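Side-chain contact in cysteine hydrolase (Pseudomonas syringae pv. phaseolicola 1448A, PDB 3IRV), which is probably a hydrolase of the isochorismatase-like cysteine hydrolase family, of unassigned substrate: residues M177-P180 / A186-A189. Numbering follows the deposited sequence. Where two conformers were deposited one is given.
Sequences MDYP and AVSA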
loop_
_atom_site.group_PDB
_atom_site.type_symbol
_atom_site.label_atom_id
_atom_site.label_comp_id
_atom_site.label_asym_id
_atom_site.label_seq_id
_atom_site.Cartn_x
_atom_site.Cartn_y
_atom_site.Cartn_z
ATOM N N MET A 177 -7.572 12.097 5.035
ATOM C CA MET A 177 -7.188 13.247 5.840
ATOM C C MET A 177 -6.242 14.145 5.057
ATOM O O MET A 177 -5.589 13.712 4.106
ATOM C CB MET A 177 -6.563 12.800 7.169
ATOM C CG MET A 177 -5.134 12.271 7.066
ATOM S SD MET A 177 -4.447 11.802 8.673
ATOM C CE MET A 177 -4.904 13.195 9.723
ATOM N N ASP A 178 -6.228 15.425 5.426
ATOM C CA ASP A 178 -5.287 16.406 4.847
ATOM C C ASP A 178 -3.902 16.086 5.383
ATOM O O ASP A 178 -3.789 15.572 6.480
ATOM C CB ASP A 178 -5.628 17.818 5.348
ATOM C CG ASP A 178 -7.032 18.272 4.961
ATOM O OD1 ASP A 178 -7.355 18.320 3.762
ATOM O OD2 ASP A 178 -7.819 18.608 5.873
ATOM N N TYR A 179 -2.857 16.438 4.640
ATOM C CA TYR A 179 -1.477 16.310 5.113
ATOM C C TYR A 179 -0.833 17.687 5.096
ATOM O O TYR A 179 -1.190 18.503 4.252
ATOM C CB TYR A 179 -0.653 15.438 4.157
ATOM C CG TYR A 179 -0.919 13.954 4.295
ATOM C CD1 TYR A 179 -0.544 13.265 5.443
ATOM C CD2 TYR A 179 -1.570 13.250 3.272
ATOM C CE1 TYR A 179 -0.798 11.900 5.577
ATOM C CE2 TYR A 179 -1.820 11.867 3.383
ATOM C CZ TYR A 179 -1.422 11.209 4.542
ATOM O OH TYR A 179 -1.681 9.865 4.660
ATOM N N PRO A 180 0.124 17.936 6.006
ATOM C CA PRO A 180 0.873 19.197 5.910
ATOM C C PRO A 180 1.859 19.106 4.745
ATOM O O PRO A 180 2.143 18.023 4.249
ATOM C CB PRO A 180 1.624 19.261 7.238
ATOM C CG PRO A 180 1.808 17.819 7.626
ATOM C CD PRO A 180 0.580 17.103 7.139
ATOM N N ALA A 186 1.215 21.309 -0.485
ATOM C CA ALA A 186 0.080 21.004 0.360
ATOM C C ALA A 186 -0.669 19.833 -0.255
ATOM O O ALA A 186 -0.677 19.687 -1.466
ATOM C CB ALA A 186 -0.846 22.224 0.414
ATOM N N VAL A 187 -1.287 19.007 0.589
ATOM C CA VAL A 187 -2.059 17.856 0.117
ATOM C C VAL A 187 -3.410 17.816 0.846
ATOM O O VAL A 187 -3.467 17.622 2.073
ATOM C CB VAL A 187 -1.249 16.535 0.370
ATOM C CG1 VAL A 187 -2.057 15.344 0.038
ATOM C CG2 VAL A 187 0.058 16.531 -0.435
ATOM N N SER A 188 -4.502 18.010 0.105
ATOM C CA SER A 188 -5.813 18.010 0.741
ATOM C C SER A 188 -6.381 16.599 0.837
ATOM O O SER A 188 -6.026 15.728 0.027
ATOM C CB SER A 188 -6.792 18.846 -0.072
ATOM O OG SER A 188 -6.902 18.307 -1.376
ATOM N N ALA A 189 -7.327 16.401 1.749
ATOM C CA ALA A 189 -8.067 15.130 1.788
ATOM C C ALA A 189 -8.718 14.801 0.462
ATOM O O ALA A 189 -8.690 13.644 0.025
ATOM C CB ALA A 189 -9.106 15.110 2.915
#
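Asp178 and Ala189 meet through a side-chain-to-backbone hydrogen bond: Ala189 N donates to Asp178 OD1 at 2.8 Å, with an N-H...O angle of 161°. The donor does not lie in the carboxylate plane but approaches from above it, 37° out. Asp178 CG stands anti to its own carbonyl carbon, a setting that brings OD1 to the Ser188-Ala189 end of 186-189, at the start of helix 189-204, where it also lies 3.4 Å from Ser188 CA. The other oxygen, OD2, is engaged in a salt bridge with Lys44, so both carboxylate oxygens have a partner. The lysine and the helix-start amide would be expected to favour the ionised carboxylate.

Next along the chain, Tyr179 N donates a hydrogen bond to Val187 O at 2.9 Å, nearly straight at 174° and within the carbonyl plane. It forms a single antiparallel bridge, a hydrogen-bonded pair, between the two arms of the loop joining strand 174-175 to helix 189-204 in this isochorismatase-type alpha/beta fold. Val187 O also receives a strongly bent, minor CA-H...O contact from Asp178 CA at 3.5 Å, secondary to the N-H bond. Val187 N, by contrast, is buried here and finds no partner in the model.

Ser188 occupies the N-cap of helix 189-204, its OG accepting from Asp191 N; Asp178 thus satisfies one early helix amide and Ser188 another. Beside the bridge, the side chains of Tyr179 and Val187 run the same way: CG1, anti to Val187 N, reaches the ring edge in its plane, 3.9 Å from Tyr179 CD2. Tyr179 OH bonds to Asn150 and to Glu203 of the second subunit, whose Tyr202 meets the Tyr179 ring edge-to-face, while Thr198 of that same subunit packs on both Tyr179 and Val187.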